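Local structure of putative exported protein (Bordetella pertussis Tohama I, 2PFZ) at residues Glu77-Pro82 and Leu205-Val210; Ala90-Tyr95 and Arg238-Ser243; Glu49-Val54 and Ala70-Val75. The protein binds pyroglutamic acid as an extracytoplasmic solute receptor, probably delivering it to a tripartite ATP-independent periplasmic (TRAP) transporter. All coordinates share one frame; numbering follows the deposited sequence.

Interaction 1 of 3, residues Glu77-Pro82 and Leu205-Val210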
ATOM      1  N   GLU A  77      -7.357  -1.502   7.873  1.00 16.86           N
ATOM      2  CA  GLU A  77      -7.699  -0.115   7.501  1.00 17.46           C
ATOM      3  C   GLU A  77      -6.698   0.917   8.006  1.00 16.77           C
ATOM      4  O   GLU A  77      -6.551   1.992   7.395  1.00 17.80           O
ATOM      5  CB  GLU A  77      -9.112   0.240   7.984  1.00 17.32           C
ATOM      6  CG  GLU A  77      -9.569   1.657   7.584  1.00 18.02           C
ATOM      7  CD  GLU A  77     -11.012   1.973   7.936  1.00 18.86           C
ATOM      8  OE1 GLU A  77     -11.728   1.096   8.454  1.00 21.82           O
ATOM      9  OE2 GLU A  77     -11.434   3.125   7.685  1.00 22.01           O
ATOM     10  N   LEU A  78      -6.000   0.580   9.095  1.00 16.30           N
ATOM     11  CA  LEU A  78      -5.219   1.508   9.900  1.00 15.68           C
ATOM     12  C   LEU A  78      -4.266   2.412   9.130  1.00 16.45           C
ATOM     13  O   LEU A  78      -4.309   3.633   9.306  1.00 16.08           O
ATOM     14  CB  LEU A  78      -4.500   0.757  11.057  1.00 16.14           C
ATOM     15  CG  LEU A  78      -3.742   1.642  12.068  1.00 15.86           C
ATOM     16  CD1 LEU A  78      -4.644   2.727  12.707  1.00 17.00           C
ATOM     17  CD2 LEU A  78      -3.103   0.771  13.159  1.00 15.56           C
ATOM     18  N   ASP A  79      -3.427   1.843   8.273  1.00 16.23           N
ATOM     19  CA  ASP A  79      -2.451   2.663   7.532  1.00 16.40           C
ATOM     20  C   ASP A  79      -3.036   3.451   6.336  1.00 16.00           C
ATOM     21  O   ASP A  79      -2.291   4.124   5.618  1.00 15.10           O
ATOM     22  CB  ASP A  79      -1.191   1.851   7.157  1.00 16.63           C
ATOM     23  CG  ASP A  79      -1.416   0.857   6.029  1.00 16.95           C
ATOM     24  OD1 ASP A  79      -2.359   1.013   5.211  1.00 16.27           O
ATOM     25  OD2 ASP A  79      -0.581  -0.076   5.924  1.00 16.08           O
ATOM     26  N   GLY A  80      -4.359   3.375   6.155  1.00 15.40           N
ATOM     27  CA  GLY A  80      -5.043   4.179   5.146  1.00 15.04           C
ATOM     28  C   GLY A  80      -5.810   5.340   5.744  1.00 15.06           C
ATOM     29  O   GLY A  80      -6.455   6.105   5.011  1.00 15.13           O
ATOM     30  N   LEU A  81      -5.823   5.455   7.072  1.00 15.34           N
ATOM     31  CA  LEU A  81      -6.542   6.585   7.704  1.00 15.78           C
ATOM     32  C   LEU A  81      -5.747   7.862   7.442  1.00 15.99           C
ATOM     33  O   LEU A  81      -4.548   7.859   7.700  1.00 15.94           O
ATOM     34  CB  LEU A  81      -6.655   6.354   9.215  1.00 16.25           C
ATOM     35  CG  LEU A  81      -7.515   5.158   9.630  1.00 15.48           C
ATOM     36  CD1 LEU A  81      -7.468   5.002  11.171  1.00 17.66           C
ATOM     37  CD2 LEU A  81      -8.960   5.294   9.128  1.00 15.92           C
ATOM     38  N   PRO A  82      -6.383   8.930   6.892  1.00 16.25           N
ATOM     39  CA  PRO A  82      -5.599  10.166   6.616  1.00 16.34           C
ATOM     40  C   PRO A  82      -5.207  10.972   7.852  1.00 16.62           C
ATOM     41  O   PRO A  82      -5.898  10.974   8.881  1.00 15.95           O
ATOM     42  CB  PRO A  82      -6.520  11.020   5.713  1.00 16.91           C
ATOM     43  CG  PRO A  82      -7.845  10.435   5.800  1.00 17.34           C
ATOM     44  CD  PRO A  82      -7.781   9.036   6.432  1.00 15.74           C
ATOM     45  N   LEU A 205       0.589   6.702   4.385  1.00 14.45           N
ATOM     46  CA  LEU A 205       1.545   5.856   3.705  1.00 13.90           C
ATOM     47  C   LEU A 205       1.027   4.415   3.802  1.00 13.66           C
ATOM     48  O   LEU A 205       1.273   3.720   4.785  1.00 13.70           O
ATOM     49  CB  LEU A 205       2.978   5.969   4.270  1.00 14.73           C
ATOM     50  CG  LEU A 205       3.841   7.228   4.030  1.00 13.89           C
ATOM     51  CD1 LEU A 205       3.370   8.360   4.943  1.00 13.31           C
ATOM     52  CD2 LEU A 205       5.334   6.966   4.279  1.00 13.73           C
ATOM     53  N   PRO A 206       0.341   3.960   2.755  1.00 13.08           N
ATOM     54  CA  PRO A 206      -0.275   2.647   2.877  1.00 11.54           C
ATOM     55  C   PRO A 206       0.794   1.585   2.650  1.00 12.55           C
ATOM     56  O   PRO A 206       1.703   1.789   1.850  1.00 12.82           O
ATOM     57  CB  PRO A 206      -1.286   2.641   1.724  1.00 12.64           C
ATOM     58  CG  PRO A 206      -0.678   3.508   0.669  1.00 12.15           C
ATOM     59  CD  PRO A 206       0.222   4.514   1.394  1.00 12.64           C
ATOM     60  N   LYS A 207       0.687   0.449   3.331  1.00 12.42           N
ATOM     61  CA  LYS A 207       1.711  -0.601   3.171  1.00 12.61           C
ATOM     62  C   LYS A 207       1.222  -1.762   2.325  1.00 12.61           C
ATOM     63  O   LYS A 207       0.038  -2.097   2.345  1.00 13.45           O
ATOM     64  CB  LYS A 207       2.165  -1.133   4.537  1.00 12.64           C
ATOM     65  CG  LYS A 207       2.760  -0.054   5.484  1.00 13.35           C
ATOM     66  CD  LYS A 207       3.384  -0.657   6.777  1.00 12.94           C
ATOM     67  CE  LYS A 207       2.341  -1.391   7.605  1.00 13.66           C
ATOM     68  NZ  LYS A 207       1.165  -0.510   7.915  1.00 13.42           N
ATOM     69  N   ASN A 208       2.147  -2.361   1.588  1.00 13.77           N
ATOM     70  CA  ASN A 208       1.986  -3.746   1.114  1.00 13.95           C
ATOM     71  C   ASN A 208       2.512  -4.704   2.164  1.00 14.34           C
ATOM     72  O   ASN A 208       3.292  -4.305   3.037  1.00 14.86           O
ATOM     73  CB  ASN A 208       2.710  -3.935  -0.222  1.00 13.92           C
ATOM     74  CG  ASN A 208       2.002  -3.235  -1.358  1.00 14.18           C
ATOM     75  OD1 ASN A 208       0.916  -2.678  -1.176  1.00 14.87           O
ATOM     76  ND2 ASN A 208       2.609  -3.247  -2.535  1.00 13.99           N
ATOM     77  N   ALA A 209       2.096  -5.966   2.086  1.00 14.16           N
ATOM     78  CA  ALA A 209       2.580  -6.982   2.990  1.00 13.36           C
ATOM     79  C   ALA A 209       2.781  -8.239   2.179  1.00 13.28           C
ATOM     80  O   ALA A 209       1.954  -8.594   1.325  1.00 11.98           O
ATOM     81  CB  ALA A 209       1.564  -7.264   4.106  1.00 13.54           C
ATOM     82  N   VAL A 210       3.876  -8.927   2.472  1.00 13.39           N
ATOM     83  CA  VAL A 210       4.100 -10.232   1.866  1.00 13.77           C
ATOM     84  C   VAL A 210       3.675 -11.273   2.902  1.00 14.24           C
ATOM     85  O   VAL A 210       4.214 -11.310   4.013  1.00 14.19           O
ATOM     86  CB  VAL A 210       5.557 -10.400   1.440  1.00 14.21           C
ATOM     87  CG1 VAL A 210       5.827 -11.854   0.999  1.00 13.69           C
ATOM     88  CG2 VAL A 210       5.870  -9.411   0.305  1.00 14.64           C
TER
HETATM   89  O   HOH W   1      -2.412  -0.350   2.932  1.00 11.24           O
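Asp79, on a short 3-10 turn, points its carboxylate at the start of strand 207-213, deep inside this DctP-family periplasmic receptor fold. Along the second segment, Leu205 O comes within 3.7 Å of Asp79 O, a mere approach of two carbonyl oxygens and not a bond, while the leucine side chain packs on Tyr88 and Ser91 of helix 88-107. Pro206 follows, with its CA 3.5 Å from Asp79 OD1; its ring also touches the bound pyroglutamic acid, so the turn lies one residue behind the ligand pocket. Lys207 then does most of the work. Lys207 N makes a weak hydrogen bond of 2.9 Å to Asp79 OD2, bent to 143° at the hydrogen. The side chain folds at its last two torsions (chi3 -62°, chi4 -55°), bringing the ammonium back to the same oxygen. There Lys207 NZ closes a salt bridge of 2.7 Å to Asp79 OD2 through the anti lone pair, and OD2 is gripped by main chain and side chain of one residue. Gln98 OE1 gives NZ a second partner. The other carboxylate oxygen is held through a water, which donates both to Asp79 OD1, at 2.7 Å, and to Lys207 O, at 3.1 Å.

Interaction 2 of 3, residues Ala90-Tyr95 and Arg238-Ser243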
ATOM      1  N   ALA A  90       6.797   8.205  11.216  1.00 14.37           N
ATOM      2  CA  ALA A  90       5.493   7.961  11.850  1.00 14.50           C
ATOM      3  C   ALA A  90       4.864   6.707  11.274  1.00 13.95           C
ATOM      4  O   ALA A  90       4.250   5.910  11.997  1.00 15.65           O
ATOM      5  CB  ALA A  90       4.575   9.168  11.662  1.00 13.62           C
ATOM      6  N   SER A  91       5.025   6.503   9.969  1.00 13.68           N
ATOM      7  CA  SER A  91       4.479   5.312   9.315  1.00 14.35           C
ATOM      8  C   SER A  91       5.126   4.030   9.866  1.00 14.51           C
ATOM      9  O   SER A  91       4.424   3.050  10.140  1.00 14.30           O
ATOM     10  CB  SER A  91       4.720   5.360   7.803  1.00 14.12           C
ATOM     11  OG  SER A  91       4.249   4.155   7.182  1.00 16.80           O
ATOM     12  N   PHE A  92       6.453   4.025   9.995  1.00 13.91           N
ATOM     13  CA  PHE A  92       7.113   2.850  10.595  1.00 15.05           C
ATOM     14  C   PHE A  92       6.648   2.598  12.045  1.00 14.83           C
ATOM     15  O   PHE A  92       6.424   1.464  12.491  1.00 15.03           O
ATOM     16  CB  PHE A  92       8.635   2.968  10.536  1.00 15.29           C
ATOM     17  CG  PHE A  92       9.324   1.659  10.797  1.00 16.88           C
ATOM     18  CD1 PHE A  92       9.416   0.712   9.789  1.00 17.88           C
ATOM     19  CD2 PHE A  92       9.820   1.361  12.054  1.00 16.92           C
ATOM     20  CE1 PHE A  92      10.004  -0.517  10.019  1.00 19.58           C
ATOM     21  CE2 PHE A  92      10.422   0.139  12.298  1.00 17.59           C
ATOM     22  CZ  PHE A  92      10.518  -0.798  11.278  1.00 18.50           C
ATOM     23  N   LYS A  93       6.514   3.650  12.817  1.00 15.27           N
ATOM     24  CA  LYS A  93       5.988   3.494  14.177  1.00 15.45           C
ATOM     25  C   LYS A  93       4.541   3.013  14.213  1.00 15.56           C
ATOM     26  O   LYS A  93       4.174   2.187  15.059  1.00 15.75           O
ATOM     27  CB  LYS A  93       6.161   4.799  14.939  1.00 15.56           C
ATOM     28  CG  LYS A  93       7.637   5.080  15.159  1.00 17.66           C
ATOM     29  CD  LYS A  93       7.945   6.410  15.764  1.00 17.76           C
ATOM     30  CE  LYS A  93       9.403   6.352  16.270  1.00 19.20           C
ATOM     31  NZ  LYS A  93      10.200   7.583  16.048  1.00 21.40           N
ATOM     32  N   LEU A  94       3.720   3.491  13.278  1.00 15.05           N
ATOM     33  CA  LEU A  94       2.338   3.005  13.189  1.00 14.61           C
ATOM     34  C   LEU A  94       2.352   1.529  12.877  1.00 14.83           C
ATOM     35  O   LEU A  94       1.613   0.757  13.458  1.00 15.21           O
ATOM     36  CB  LEU A  94       1.542   3.757  12.109  1.00 14.57           C
ATOM     37  CG  LEU A  94       0.046   3.388  12.014  1.00 14.53           C
ATOM     38  CD1 LEU A  94      -0.698   3.656  13.347  1.00 13.42           C
ATOM     39  CD2 LEU A  94      -0.594   4.186  10.856  1.00 14.13           C
ATOM     40  N   TYR A  95       3.197   1.149  11.928  1.00 13.75           N
ATOM     41  CA  TYR A  95       3.393  -0.255  11.579  1.00 14.55           C
ATOM     42  C   TYR A  95       3.754  -1.106  12.796  1.00 14.80           C
ATOM     43  O   TYR A  95       3.145  -2.160  13.019  1.00 14.78           O
ATOM     44  CB  TYR A  95       4.496  -0.348  10.508  1.00 13.61           C
ATOM     45  CG  TYR A  95       5.014  -1.760  10.186  1.00 14.91           C
ATOM     46  CD1 TYR A  95       4.189  -2.895  10.274  1.00 14.94           C
ATOM     47  CD2 TYR A  95       6.329  -1.934   9.745  1.00 13.96           C
ATOM     48  CE1 TYR A  95       4.681  -4.184   9.946  1.00 14.28           C
ATOM     49  CE2 TYR A  95       6.832  -3.223   9.430  1.00 13.03           C
ATOM     50  CZ  TYR A  95       6.006  -4.324   9.540  1.00 14.43           C
ATOM     51  OH  TYR A  95       6.515  -5.561   9.178  1.00 16.57           O
ATOM     52  N   ARG A 238      15.365  -3.082   2.976  1.00 19.47           N
ATOM     53  CA  ARG A 238      15.613  -2.558   1.639  1.00 19.64           C
ATOM     54  C   ARG A 238      14.379  -1.842   1.084  1.00 18.83           C
ATOM     55  O   ARG A 238      14.516  -0.833   0.408  1.00 19.22           O
ATOM     56  CB  ARG A 238      16.037  -3.683   0.685  1.00 19.23           C
ATOM     57  CG  ARG A 238      16.397  -3.242  -0.751  1.00 20.12           C
ATOM     58  CD  ARG A 238      16.613  -4.435  -1.689  1.00 21.66           C
ATOM     59  NE  ARG A 238      17.242  -5.547  -1.017  1.00 28.37           N
ATOM     60  CZ  ARG A 238      16.707  -6.748  -0.769  1.00 27.00           C
ATOM     61  NH1 ARG A 238      15.458  -7.101  -1.135  1.00 25.72           N
ATOM     62  NH2 ARG A 238      17.472  -7.609  -0.129  1.00 26.79           N
ATOM     63  N   GLY A 239      13.187  -2.389   1.334  1.00 17.77           N
ATOM     64  CA  GLY A 239      11.939  -1.845   0.767  1.00 17.84           C
ATOM     65  C   GLY A 239      11.618  -0.471   1.349  1.00 18.02           C
ATOM     66  O   GLY A 239      11.259   0.467   0.611  1.00 17.83           O
ATOM     67  N   TRP A 240      11.754  -0.337   2.664  1.00 17.37           N
ATOM     68  CA  TRP A 240      11.529   0.978   3.291  1.00 17.71           C
ATOM     69  C   TRP A 240      12.563   1.982   2.781  1.00 18.65           C
ATOM     70  O   TRP A 240      12.233   3.146   2.507  1.00 18.95           O
ATOM     71  CB  TRP A 240      11.572   0.882   4.822  1.00 17.45           C
ATOM     72  CG  TRP A 240      10.306   0.332   5.389  1.00 17.30           C
ATOM     73  CD1 TRP A 240       9.935  -0.992   5.464  1.00 17.37           C
ATOM     74  CD2 TRP A 240       9.231   1.087   5.959  1.00 18.50           C
ATOM     75  NE1 TRP A 240       8.691  -1.099   6.044  1.00 18.13           N
ATOM     76  CE2 TRP A 240       8.235   0.164   6.353  1.00 17.56           C
ATOM     77  CE3 TRP A 240       9.020   2.458   6.190  1.00 17.28           C
ATOM     78  CZ2 TRP A 240       7.030   0.568   6.949  1.00 17.95           C
ATOM     79  CZ3 TRP A 240       7.806   2.861   6.783  1.00 16.96           C
ATOM     80  CH2 TRP A 240       6.841   1.928   7.160  1.00 16.83           C
ATOM     81  N   LYS A 241      13.807   1.511   2.668  1.00 18.78           N
ATOM     82  CA  LYS A 241      14.915   2.289   2.115  1.00 20.47           C
ATOM     83  C   LYS A 241      14.609   2.812   0.713  1.00 20.94           C
ATOM     84  O   LYS A 241      14.693   4.026   0.461  1.00 21.36           O
ATOM     85  CB  LYS A 241      16.205   1.439   2.129  1.00 20.11           C
ATOM     86  CG  LYS A 241      17.470   2.125   1.595  1.00 20.74           C
ATOM     87  CD  LYS A 241      18.607   1.086   1.414  1.00 21.20           C
ATOM     88  CE  LYS A 241      19.862   1.698   0.739  1.00 22.09           C
ATOM     89  NZ  LYS A 241      20.310   2.996   1.349  1.00 22.76           N
ATOM     90  N   LEU A 242      14.236   1.912  -0.195  1.00 21.39           N
ATOM     91  CA  LEU A 242      14.006   2.295  -1.596  1.00 22.17           C
ATOM     92  C   LEU A 242      12.752   3.159  -1.758  1.00 20.73           C
ATOM     93  O   LEU A 242      12.713   4.043  -2.616  1.00 20.72           O
ATOM     94  CB  LEU A 242      13.954   1.073  -2.516  1.00 23.03           C
ATOM     95  CG  LEU A 242      15.282   0.361  -2.911  1.00 25.42           C
ATOM     96  CD1 LEU A 242      16.370   0.153  -1.770  1.00 28.93           C
ATOM     97  CD2 LEU A 242      14.960  -0.975  -3.585  1.00 24.99           C
ATOM     98  N   SER A 243      11.752   2.925  -0.911  1.00 19.05           N
ATOM     99  CA  SER A 243      10.519   3.690  -0.972  1.00 17.96           C
ATOM    100  C   SER A 243      10.814   5.159  -0.682  1.00 17.63           C
ATOM    101  O   SER A 243      10.435   6.040  -1.454  1.00 18.40           O
ATOM    102  CB  SER A 243       9.509   3.153   0.044  1.00 17.53           C
ATOM    103  OG  SER A 243       8.254   3.815  -0.125  1.00 17.77           O
TER
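Trp240 reaches from helix 222-256 toward Ser91, Phe92 and Tyr95 on helix 88-107, bridging two nearly antiparallel segments (152°) whose axes come no closer than 12.9 Å. At that spacing the backbones cannot pack directly, and the indole fills the interval as a large spacer. The bond from CA to CB already heads for the partner helix, and CG lies anti to the carbonyl carbon (chi1 -78°), which sends the long axis of the bicycle across. Along one border, NE1 donates to Ser116 O of strand 111-118. Farther out, Trp240 CE2 lies 3.7 Å from Phe92 CD1, which sits over the centre of one indole face. The Phe92 ring stands on that face by its edge: a T-shaped stack with the Trp240 six-membered ring, centroids 5.0 Å apart and planes at 84°. Phe92 CB adds an off-centre CH-pi contact to the same ring, nearest Trp240 CZ3, which also lies near Ser91 OG. Next, Trp240 CZ2 meets Tyr95 CD2 at 3.8 Å. At the tip, Trp240 CH2 lies 3.4 Å from Ser91 OG, which approaches the indole at its edge, and 3.5 Å from Phe92 N. The ring contacts with Phe92 and Tyr95 thus rest on dispersion and the weak attraction of C-H groups for a pi face, with Ser91 OG at the rim; Tyr95 OH, hydrogen-bonded to Glu236, adds a polar tie between the helices.

Interaction 3 of 3, residues Glu49-Val54 and Ala70-Val75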
ATOM      1  N   GLU A  49      -7.558 -10.411  -4.945  1.00 15.80           N
ATOM      2  CA  GLU A  49      -7.570 -11.896  -4.886  1.00 16.24           C
ATOM      3  C   GLU A  49      -6.419 -12.530  -4.111  1.00 15.82           C
ATOM      4  O   GLU A  49      -6.500 -13.706  -3.726  1.00 14.78           O
ATOM      5  CB  GLU A  49      -7.550 -12.482  -6.297  1.00 17.84           C
ATOM      6  CG  GLU A  49      -8.704 -12.070  -7.170  1.00 19.61           C
ATOM      7  CD  GLU A  49      -8.518 -12.460  -8.624  1.00 24.00           C
ATOM      8  OE1 GLU A  49      -7.395 -12.899  -9.023  1.00 19.55           O
ATOM      9  OE2 GLU A  49      -9.509 -12.275  -9.377  1.00 25.72           O
ATOM     10  N   ILE A  50      -5.360 -11.767  -3.865  1.00 16.16           N
ATOM     11  CA  ILE A  50      -4.082 -12.384  -3.452  1.00 15.87           C
ATOM     12  C   ILE A  50      -4.148 -12.987  -2.030  1.00 17.17           C
ATOM     13  O   ILE A  50      -3.591 -14.080  -1.780  1.00 17.07           O
ATOM     14  CB  ILE A  50      -2.854 -11.453  -3.715  1.00 15.80           C
ATOM     15  CG1 ILE A  50      -2.642 -11.258  -5.230  1.00 15.40           C
ATOM     16  CG2 ILE A  50      -1.572 -12.017  -3.075  1.00 14.57           C
ATOM     17  CD1 ILE A  50      -1.676 -10.135  -5.597  1.00 15.06           C
ATOM     18  N   LYS A  51      -4.876 -12.334  -1.119  1.00 17.66           N
ATOM     19  CA  LYS A  51      -4.926 -12.828   0.258  1.00 19.01           C
ATOM     20  C   LYS A  51      -5.634 -14.178   0.293  1.00 19.07           C
ATOM     21  O   LYS A  51      -5.154 -15.110   0.950  1.00 18.26           O
ATOM     22  CB  LYS A  51      -5.596 -11.846   1.234  1.00 18.87           C
ATOM     23  CG  LYS A  51      -5.511 -12.273   2.748  1.00 18.89           C
ATOM     24  CD  LYS A  51      -6.434 -11.381   3.652  1.00 20.98           C
ATOM     25  CE  LYS A  51      -7.710 -12.179   4.083  1.00 22.81           C
ATOM     26  NZ  LYS A  51      -8.108 -13.297   3.067  1.00 29.26           N
ATOM     27  N   ARG A  52      -6.754 -14.284  -0.430  1.00 19.32           N
ATOM     28  CA  ARG A  52      -7.485 -15.559  -0.534  1.00 19.99           C
ATOM     29  C   ARG A  52      -6.636 -16.639  -1.218  1.00 19.39           C
ATOM     30  O   ARG A  52      -6.670 -17.806  -0.816  1.00 18.61           O
ATOM     31  CB  ARG A  52      -8.815 -15.347  -1.276  1.00 21.11           C
ATOM     32  CG  ARG A  52      -9.740 -16.560  -1.373  1.00 25.73           C
ATOM     33  CD  ARG A  52      -9.458 -17.420  -2.625  1.00 32.07           C
ATOM     34  NE  ARG A  52      -9.751 -16.717  -3.880  1.00 39.85           N
ATOM     35  CZ  ARG A  52      -9.096 -16.904  -5.023  1.00 38.10           C
ATOM     36  NH1 ARG A  52      -8.095 -17.770  -5.068  1.00 39.93           N
ATOM     37  NH2 ARG A  52      -9.435 -16.211  -6.111  1.00 39.21           N
ATOM     38  N   ALA A  53      -5.862 -16.244  -2.231  1.00 19.45           N
ATOM     39  CA  ALA A  53      -4.957 -17.181  -2.917  1.00 18.75           C
ATOM     40  C   ALA A  53      -3.926 -17.798  -1.960  1.00 19.12           C
ATOM     41  O   ALA A  53      -3.692 -19.004  -1.999  1.00 19.33           O
ATOM     42  CB  ALA A  53      -4.280 -16.500  -4.091  1.00 18.08           C
ATOM     43  N   VAL A  54      -3.336 -16.981  -1.086  1.00 19.16           N
ATOM     44  CA  VAL A  54      -2.369 -17.463  -0.100  1.00 19.88           C
ATOM     45  C   VAL A  54      -3.084 -18.205   1.060  1.00 20.10           C
ATOM     46  O   VAL A  54      -2.577 -19.195   1.560  1.00 19.77           O
ATOM     47  CB  VAL A  54      -1.489 -16.308   0.469  1.00 19.98           C
ATOM     48  CG1 VAL A  54      -0.564 -16.815   1.589  1.00 18.44           C
ATOM     49  CG2 VAL A  54      -0.676 -15.661  -0.643  1.00 19.73           C
ATOM     50  N   ALA A  70      -9.751  -3.720   4.227  1.00 17.95           N
ATOM     51  CA  ALA A  70     -10.352  -2.913   5.293  1.00 18.64           C
ATOM     52  C   ALA A  70     -11.772  -3.333   5.657  1.00 19.74           C
ATOM     53  O   ALA A  70     -12.179  -3.210   6.831  1.00 20.38           O
ATOM     54  CB  ALA A  70     -10.294  -1.412   4.943  1.00 18.68           C
ATOM     55  N   ASN A  71     -12.524  -3.852   4.687  1.00 19.91           N
ATOM     56  CA  ASN A  71     -13.891  -4.301   4.982  1.00 21.73           C
ATOM     57  C   ASN A  71     -13.945  -5.658   5.685  1.00 21.71           C
ATOM     58  O   ASN A  71     -14.974  -6.027   6.247  1.00 22.55           O
ATOM     59  CB  ASN A  71     -14.785  -4.247   3.737  1.00 21.87           C
ATOM     60  CG  ASN A  71     -15.082  -2.809   3.303  1.00 24.89           C
ATOM     61  OD1 ASN A  71     -15.377  -2.545   2.143  1.00 30.25           O
ATOM     62  ND2 ASN A  71     -14.995  -1.880   4.242  1.00 27.70           N
ATOM     63  N   GLU A  72     -12.835  -6.387   5.681  1.00 21.37           N
ATOM     64  CA  GLU A  72     -12.829  -7.711   6.299  1.00 21.86           C
ATOM     65  C   GLU A  72     -12.556  -7.601   7.799  1.00 21.51           C
ATOM     66  O   GLU A  72     -13.143  -8.323   8.600  1.00 22.11           O
ATOM     67  CB  GLU A  72     -11.791  -8.607   5.643  1.00 21.79           C
ATOM     68  CG  GLU A  72     -12.108  -9.100   4.229  1.00 23.78           C
ATOM     69  CD  GLU A  72     -11.027 -10.028   3.748  1.00 24.72           C
ATOM     70  OE1 GLU A  72     -10.251 -10.486   4.617  1.00 27.01           O
ATOM     71  OE2 GLU A  72     -10.950 -10.309   2.534  1.00 26.26           O
ATOM     72  N   ASP A  73     -11.665  -6.690   8.169  1.00 20.97           N
ATOM     73  CA  ASP A  73     -11.294  -6.488   9.568  1.00 20.58           C
ATOM     74  C   ASP A  73     -10.647  -5.116   9.720  1.00 19.57           C
ATOM     75  O   ASP A  73      -9.811  -4.764   8.896  1.00 19.82           O
ATOM     76  CB  ASP A  73     -10.297  -7.570  10.001  1.00 20.92           C
ATOM     77  CG  ASP A  73     -10.028  -7.546  11.498  1.00 22.64           C
ATOM     78  OD1 ASP A  73      -9.273  -6.666  11.944  1.00 23.89           O
ATOM     79  OD2 ASP A  73     -10.591  -8.398  12.219  1.00 23.91           O
ATOM     80  N   PRO A  74     -10.991  -4.362  10.792  1.00 19.42           N
ATOM     81  CA  PRO A  74     -10.411  -3.030  11.031  1.00 18.74           C
ATOM     82  C   PRO A  74      -8.865  -2.974  11.045  1.00 18.33           C
ATOM     83  O   PRO A  74      -8.294  -1.928  10.729  1.00 18.16           O
ATOM     84  CB  PRO A  74     -10.987  -2.612  12.403  1.00 19.37           C
ATOM     85  CG  PRO A  74     -12.111  -3.525  12.689  1.00 19.61           C
ATOM     86  CD  PRO A  74     -11.988  -4.736  11.823  1.00 19.23           C
ATOM     87  N   VAL A  75      -8.173  -4.075  11.372  1.00 17.29           N
ATOM     88  CA  VAL A  75      -6.711  -4.011  11.446  1.00 16.93           C
ATOM     89  C   VAL A  75      -6.117  -3.619  10.096  1.00 16.65           C
ATOM     90  O   VAL A  75      -5.064  -3.005  10.061  1.00 17.47           O
ATOM     91  CB  VAL A  75      -6.060  -5.355  11.925  1.00 16.83           C
ATOM     92  CG1 VAL A  75      -6.169  -6.414  10.847  1.00 16.52           C
ATOM     93  CG2 VAL A  75      -4.562  -5.135  12.327  1.00 16.62           C
TER
HETATM   94  O   HOH W   2      -9.692 -12.268   1.140  1.00 25.20           O
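Lys51 and Glu72 come from opposite directions, one from helix 50-55, the other from the loop that follows strand 61-65, the lysine turning its CE flank to Glu72 OE1. Glu72 stays extended beyond CG and presents its carboxylate to the lysine. Lys51 instead starts straight and then kinks at two unusual torsions (chi3 105°, chi4 -27°), so the carbon before the ammonium leads: Lys51 CE is 3.1 Å from Glu72 OE1, while NZ is 3.9 Å from that same oxygen, a long salt bridge. Water completes the pairing. A single molecule accepts from Lys51 NZ at 2.7 Å and donates to Glu72 OE2, also at 2.7 Å; it carries the hydrogen bonding, and the direct pair is long and probably weak. Lys51 is buried, its side chain packing on Ile64 and Met111, whereas Glu72 is exposed, so the pair sits where the helix flank meets the surface. Just past Glu72, Val75 N donates to Asp73 OD1 over 2.9 Å, nearly straight at 171°, and Pro74 O accepts from Trp283. Because Asp73 OD1 accepts from the N-H two residues later, Asp73-Val75 forms an Asx turn, next in sequence to the loop end of a water-bridged ion pair.

Overall arrangement
From the N terminus, helix 50-55 opens interaction 3, which closes first, at 70-75, around strand 61-65. The same long loop continues into 77-82, where interaction 1 opens, and then into helix 88-107, where interaction 2 opens. Neither closes until well over a hundred residues later, at 205-210 and 238-243 respectively, so these two cross, while interaction 3 precedes both in series. Interactions 1 and 2 also touch, through Lys207 against Tyr95 and Trp240 and through Leu205 against Ser91. Glu77 packs on Ala70, joining interactions 1 and 3. Interaction 3 ties helix 50-55 to the loop; interactions 1 and 2 tie that loop and helix 88-107 to strand 207-213 and helix 222-256.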